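Local coordinates for protein beta-d-glucoside glucohydrolase (Hypocrea jecorina, PDB 3ZZ1) that probably hydrolyses terminal, non-reducing beta-D-glucosyl residues, releasing beta-D-glucose in the breakdown of cellulose, at residues G62-R67 / G385-P390; G71-T76 / P506-G511. All blocks are in the same frame, centred on the assembly; numbering follows the deposited sequence.

Interaction 1. Residues G62-R67 / G385-P390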
loop_
_atom_site.group_PDB
_atom_site.type_symbol
_atom_site.label_atom_id
_atom_site.label_comp_id
_atom_site.label_asym_id
_atom_site.label_seq_id
_atom_site.Cartn_x
_atom_site.Cartn_y
_atom_site.Cartn_z
ATOM N N GLY A 62 8.204 7.315 -6.845
ATOM C CA GLY A 62 7.530 7.000 -5.594
ATOM C C GLY A 62 7.120 5.535 -5.550
ATOM O O GLY A 62 7.722 4.699 -6.228
ATOM N N PRO A 63 6.067 5.222 -4.775
ATOM C CA PRO A 63 5.639 3.854 -4.472
ATOM C C PRO A 63 5.180 2.999 -5.664
ATOM O O PRO A 63 5.177 1.773 -5.554
ATOM C CB PRO A 63 4.481 4.061 -3.485
ATOM C CG PRO A 63 4.704 5.430 -2.921
ATOM C CD PRO A 63 5.235 6.214 -4.070
ATOM N N LEU A 64 4.786 3.621 -6.774
ATOM C CA LEU A 64 4.349 2.862 -7.959
ATOM C C LEU A 64 5.181 3.125 -9.220
ATOM O O LEU A 64 4.759 2.804 -10.334
ATOM C CB LEU A 64 2.847 3.056 -8.232
ATOM C CG LEU A 64 2.216 4.451 -8.363
ATOM C CD1 LEU A 64 2.552 5.127 -9.672
ATOM C CD2 LEU A 64 0.708 4.362 -8.213
ATOM N N GLY A 65 6.359 3.713 -9.045
ATOM C CA GLY A 65 7.245 3.956 -10.175
ATOM C C GLY A 65 7.985 5.273 -10.121
ATOM O O GLY A 65 7.851 6.042 -9.164
ATOM N N VAL A 66 8.767 5.527 -11.166
ATOM C CA VAL A 66 9.646 6.690 -11.220
ATOM C C VAL A 66 8.846 7.935 -11.588
ATOM O O VAL A 66 8.265 8.008 -12.669
ATOM C CB VAL A 66 10.803 6.484 -12.239
ATOM C CG1 VAL A 66 11.785 7.643 -12.178
ATOM C CG2 VAL A 66 11.530 5.166 -11.985
ATOM N N ARG A 67 8.827 8.913 -10.684
ATOM C CA ARG A 67 8.133 10.179 -10.924
ATOM C C ARG A 67 8.916 11.088 -11.864
ATOM O O ARG A 67 10.144 11.122 -11.821
ATOM C CB ARG A 67 7.878 10.901 -9.601
ATOM C CG ARG A 67 6.898 12.071 -9.684
ATOM C CD ARG A 67 6.792 12.749 -8.339
ATOM N NE ARG A 67 5.787 13.804 -8.314
ATOM C CZ ARG A 67 5.561 14.599 -7.270
ATOM N NH1 ARG A 67 6.272 14.462 -6.151
ATOM N NH2 ARG A 67 4.624 15.534 -7.348
ATOM N N GLY A 385 2.577 10.388 -5.232
ATOM C CA GLY A 385 2.620 8.955 -5.515
ATOM C C GLY A 385 2.074 8.574 -6.873
ATOM O O GLY A 385 1.930 7.388 -7.177
ATOM N N ALA A 386 1.768 9.583 -7.686
ATOM C CA ALA A 386 1.318 9.377 -9.057
ATOM C C ALA A 386 2.483 9.585 -10.029
ATOM O O ALA A 386 3.460 10.255 -9.691
ATOM C CB ALA A 386 0.174 10.334 -9.374
ATOM N N VAL A 387 2.383 8.994 -11.222
ATOM C CA VAL A 387 3.415 9.134 -12.263
ATOM C C VAL A 387 2.793 9.342 -13.652
ATOM O O VAL A 387 1.581 9.217 -13.822
ATOM C CB VAL A 387 4.372 7.901 -12.332
ATOM C CG1 VAL A 387 5.152 7.709 -11.030
ATOM C CG2 VAL A 387 3.608 6.637 -12.699
ATOM N N ASN A 388 3.639 9.648 -14.635
ATOM C CA ASN A 388 3.232 9.736 -16.034
ATOM C C ASN A 388 2.959 8.358 -16.635
ATOM O O ASN A 388 3.684 7.396 -16.358
ATOM C CB ASN A 388 4.333 10.400 -16.865
ATOM C CG ASN A 388 4.542 11.861 -16.520
ATOM O OD1 ASN A 388 5.673 12.291 -16.285
ATOM N ND2 ASN A 388 3.464 12.638 -16.512
ATOM N N TYR A 389 1.917 8.277 -17.462
ATOM C CA TYR A 389 1.624 7.075 -18.229
ATOM C C TYR A 389 2.430 7.052 -19.522
ATOM O O TYR A 389 2.406 8.016 -20.285
ATOM C CB TYR A 389 0.134 6.994 -18.570
ATOM C CG TYR A 389 -0.764 6.753 -17.382
ATOM C CD1 TYR A 389 -0.658 5.579 -16.627
ATOM C CD2 TYR A 389 -1.730 7.687 -17.020
ATOM C CE1 TYR A 389 -1.481 5.355 -15.529
ATOM C CE2 TYR A 389 -2.563 7.467 -15.936
ATOM C CZ TYR A 389 -2.434 6.304 -15.192
ATOM O OH TYR A 389 -3.264 6.094 -14.119
ATOM N N PRO A 390 3.152 5.951 -19.779
ATOM C CA PRO A 390 3.821 5.824 -21.073
ATOM C C PRO A 390 2.798 5.512 -22.170
ATOM O O PRO A 390 3.026 5.798 -23.344
ATOM C CB PRO A 390 4.772 4.647 -20.857
ATOM C CG PRO A 390 4.134 3.832 -19.777
ATOM C CD PRO A 390 3.446 4.819 -18.879
HETATM O O HOH W 1 5.081 6.421 -7.808
HETATM O O HOH W 2 6.918 9.380 -14.324
#
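Pro-63 rests its ring atom CD 4.1 Å from CA of Gly-385, where a type I beta turn, Gly-62 to Gly-65, of the TIM-barrel-like N-terminal domain meets a loop of the C-terminal domain in this family 3 glycoside hydrolase. Backbone bonds run both ways between Gly-62 and Gly-65 and close the turn. Leu-64 reaches farther: with CG set between its backbone N and carbonyl carbon (chi1 53°), its branched head straddles the carbonyl oxygen of Gly-385, CG lying 3.2 Å from Gly-385 O. Its CD1 meets CG2 of Val-387 at 3.5 Å, the two side chains sliding past each other in opposite directions. A water accepts the N-H of Leu-64 at 3.0 Å from its N and sits between the two backbones. Beyond the turn, the carbonyl oxygens of Gly-65 and Val-66 both lie beside the other methyl of Val-387, whose CG1 is 3.5 Å from Val-66 O. Arg-67 stretches its extended chain past Ala-386 O, and its guanidinium is salt-bridged to Asp-61 and Asp-370. At the base of this arginine, CA of Arg-67 packs 3.9 Å from CG1 of Val-387.

Interaction 2. Residues G71-T76 / P506-G511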
loop_
_atom_site.group_PDB
_atom_site.type_symbol
_atom_site.label_atom_id
_atom_site.label_comp_id
_atom_site.label_asym_id
_atom_site.label_seq_id
_atom_site.Cartn_x
_atom_site.Cartn_y
_atom_site.Cartn_z
ATOM N N GLY A 71 10.099 7.760 -19.687
ATOM C CA GLY A 71 10.354 6.427 -20.220
ATOM C C GLY A 71 10.191 5.309 -19.207
ATOM O O GLY A 71 10.845 4.270 -19.309
ATOM N N SER A 72 9.310 5.517 -18.235
ATOM C CA SER A 72 9.111 4.547 -17.163
ATOM C C SER A 72 7.712 3.944 -17.177
ATOM O O SER A 72 6.785 4.494 -17.782
ATOM C CB SER A 72 9.379 5.193 -15.806
ATOM O OG SER A 72 8.508 6.295 -15.607
ATOM N N THR A 73 7.586 2.801 -16.510
ATOM C CA THR A 73 6.312 2.130 -16.331
ATOM C C THR A 73 5.533 2.789 -15.194
ATOM O O THR A 73 6.106 3.173 -14.174
ATOM C CB THR A 73 6.523 0.620 -16.036
ATOM O OG1 THR A 73 7.204 0.004 -17.140
ATOM C CG2 THR A 73 5.201 -0.103 -15.789
ATOM N N ALA A 74 4.228 2.937 -15.399
ATOM C CA ALA A 74 3.304 3.296 -14.338
ATOM C C ALA A 74 2.739 2.008 -13.744
ATOM O O ALA A 74 1.813 1.406 -14.297
ATOM C CB ALA A 74 2.186 4.169 -14.880
ATOM N N PHE A 75 3.313 1.573 -12.625
ATOM C CA PHE A 75 2.840 0.362 -11.968
ATOM C C PHE A 75 1.516 0.628 -11.265
ATOM O O PHE A 75 1.146 1.783 -11.034
ATOM C CB PHE A 75 3.894 -0.186 -10.999
ATOM C CG PHE A 75 5.137 -0.695 -11.683
ATOM C CD1 PHE A 75 6.201 0.165 -11.956
ATOM C CD2 PHE A 75 5.240 -2.032 -12.061
ATOM C CE1 PHE A 75 7.350 -0.295 -12.588
ATOM C CE2 PHE A 75 6.387 -2.509 -12.693
ATOM C CZ PHE A 75 7.445 -1.638 -12.961
ATOM N N THR A 76 0.786 -0.440 -10.961
ATOM C CA THR A 76 -0.451 -0.314 -10.208
ATOM C C THR A 76 -0.117 0.246 -8.832
ATOM O O THR A 76 0.974 -0.011 -8.316
ATOM C CB THR A 76 -1.160 -1.674 -10.034
ATOM O OG1 THR A 76 -0.331 -2.558 -9.267
ATOM C CG2 THR A 76 -1.469 -2.306 -11.392
ATOM N N PRO A 506 -6.010 0.141 -11.826
ATOM C CA PRO A 506 -5.248 -0.731 -12.721
ATOM C C PRO A 506 -4.051 -0.094 -13.429
ATOM O O PRO A 506 -3.287 -0.798 -14.099
ATOM C CB PRO A 506 -6.296 -1.139 -13.755
ATOM C CG PRO A 506 -7.197 0.039 -13.834
ATOM C CD PRO A 506 -7.257 0.617 -12.454
ATOM N N SER A 507 -3.898 1.219 -13.295
ATOM C CA SER A 507 -2.886 1.965 -14.050
ATOM C C SER A 507 -3.034 1.752 -15.572
ATOM O O SER A 507 -4.156 1.600 -16.075
ATOM C CB SER A 507 -1.476 1.623 -13.562
ATOM O OG SER A 507 -0.523 2.473 -14.160
ATOM N N GLN A 508 -1.906 1.716 -16.281
ATOM C CA GLN A 508 -1.866 1.724 -17.752
ATOM C C GLN A 508 -2.527 0.528 -18.448
ATOM O O GLN A 508 -2.858 0.609 -19.633
ATOM C CB GLN A 508 -0.417 1.871 -18.234
ATOM C CG GLN A 508 0.480 0.688 -17.883
ATOM C CD GLN A 508 1.958 1.022 -17.930
ATOM O OE1 GLN A 508 2.393 2.064 -17.431
ATOM N NE2 GLN A 508 2.743 0.125 -18.507
ATOM N N GLU A 509 -2.709 -0.572 -17.722
ATOM C CA GLU A 509 -3.259 -1.801 -18.310
ATOM C C GLU A 509 -4.755 -1.984 -18.044
ATOM O O GLU A 509 -5.292 -3.079 -18.214
ATOM C CB GLU A 509 -2.467 -3.030 -17.838
ATOM C CG GLU A 509 -1.112 -3.202 -18.519
ATOM C CD GLU A 509 -1.212 -3.545 -20.005
ATOM O OE1 GLU A 509 -2.114 -4.311 -20.399
ATOM O OE2 GLU A 509 -0.377 -3.049 -20.784
ATOM N N SER A 510 -5.421 -0.903 -17.643
ATOM C CA SER A 510 -6.851 -0.927 -17.314
ATOM C C SER A 510 -7.704 -1.826 -18.220
ATOM O O SER A 510 -8.304 -2.803 -17.752
ATOM C CB SER A 510 -7.420 0.496 -17.320
ATOM O OG SER A 510 -8.806 0.478 -17.023
ATOM N N GLY A 511 -7.757 -1.483 -19.505
ATOM C CA GLY A 511 -8.651 -2.147 -20.456
ATOM C C GLY A 511 -8.359 -3.618 -20.701
ATOM O O GLY A 511 -9.277 -4.437 -20.736
HETATM O O HOH W 3 5.517 -0.332 -19.158
#
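Ser-507 OG donates to Ala-74 O at 2.6 Å, the shortest polar bond between these loops of the N- and C-terminal domains. The hydroxyl approaches from above the carbonyl plane, 58° out of it, and not along a lone pair. It gets there because OG lies anti to the backbone N (chi1 -172°), which also leaves it against the Ala-74 methyl. Gln-508 grips the same residue by its other backbone group: Ala-74 N donates to Gln-508 OE1 at 2.9 Å, bent to an N-H...O angle of 146°. Successive residues of 506-511 thus take the C=O and the N-H of one buried alanine, whose CB is wedged 3.3 Å from both Ser-507 OG and Gln-508 OE1. The other end of the amide is tied through water: Gln-508 NE2 donates to a molecule that in turn donates to Thr-73 OG1, a hydroxyl also bonded to Glu-100. These links fix the rotation of the amide, with OE1 toward the alanine and NE2 toward the threonine. Thr-73 crosses Gln-508 at about a right angle, its CG2 3.7 Å from Gln-508 NE2 while the same methyl sits over the centre of the Phe-75 ring. Farther along, Thr-76 lays CG2 3.6 Å from Pro-506 O. The contact lies at the start of helix 510-518, where Glu-509 holds the N-cap position. Helix 320-329 packs on Thr-73, Phe-75 and Thr-76, helix 87-103 takes the Phe-75 ring, and strand 476-482 meets Pro-506 through His-481.

Interactions 1 and 2, centres 9 Å apart, bring one loop of the N-terminal domain, between strand 58-60 and helix 78-83, against two parts of the C-terminal domain. The two segments of that loop, 62-67 and 71-76, share a probable hydrogen bond, Phe-75 N to Leu-64 O at 3.0 Å. Segment 385-390 packs on 506-511, with Tyr-389 CE1 3.3 Å from Ser-507 OG. Pro-390 touches both sides of interaction 2, its CG 3.4 Å from Ser-72 O and its CD 3.3 Å from Gln-508 OE1. Both contacts join the two domains, between which family 3 beta-glucosidases form their active site. The N-acetylglucosamine on Asn-310, a glycan and not a substrate, lies about 12 Å from the Val-66 side chain.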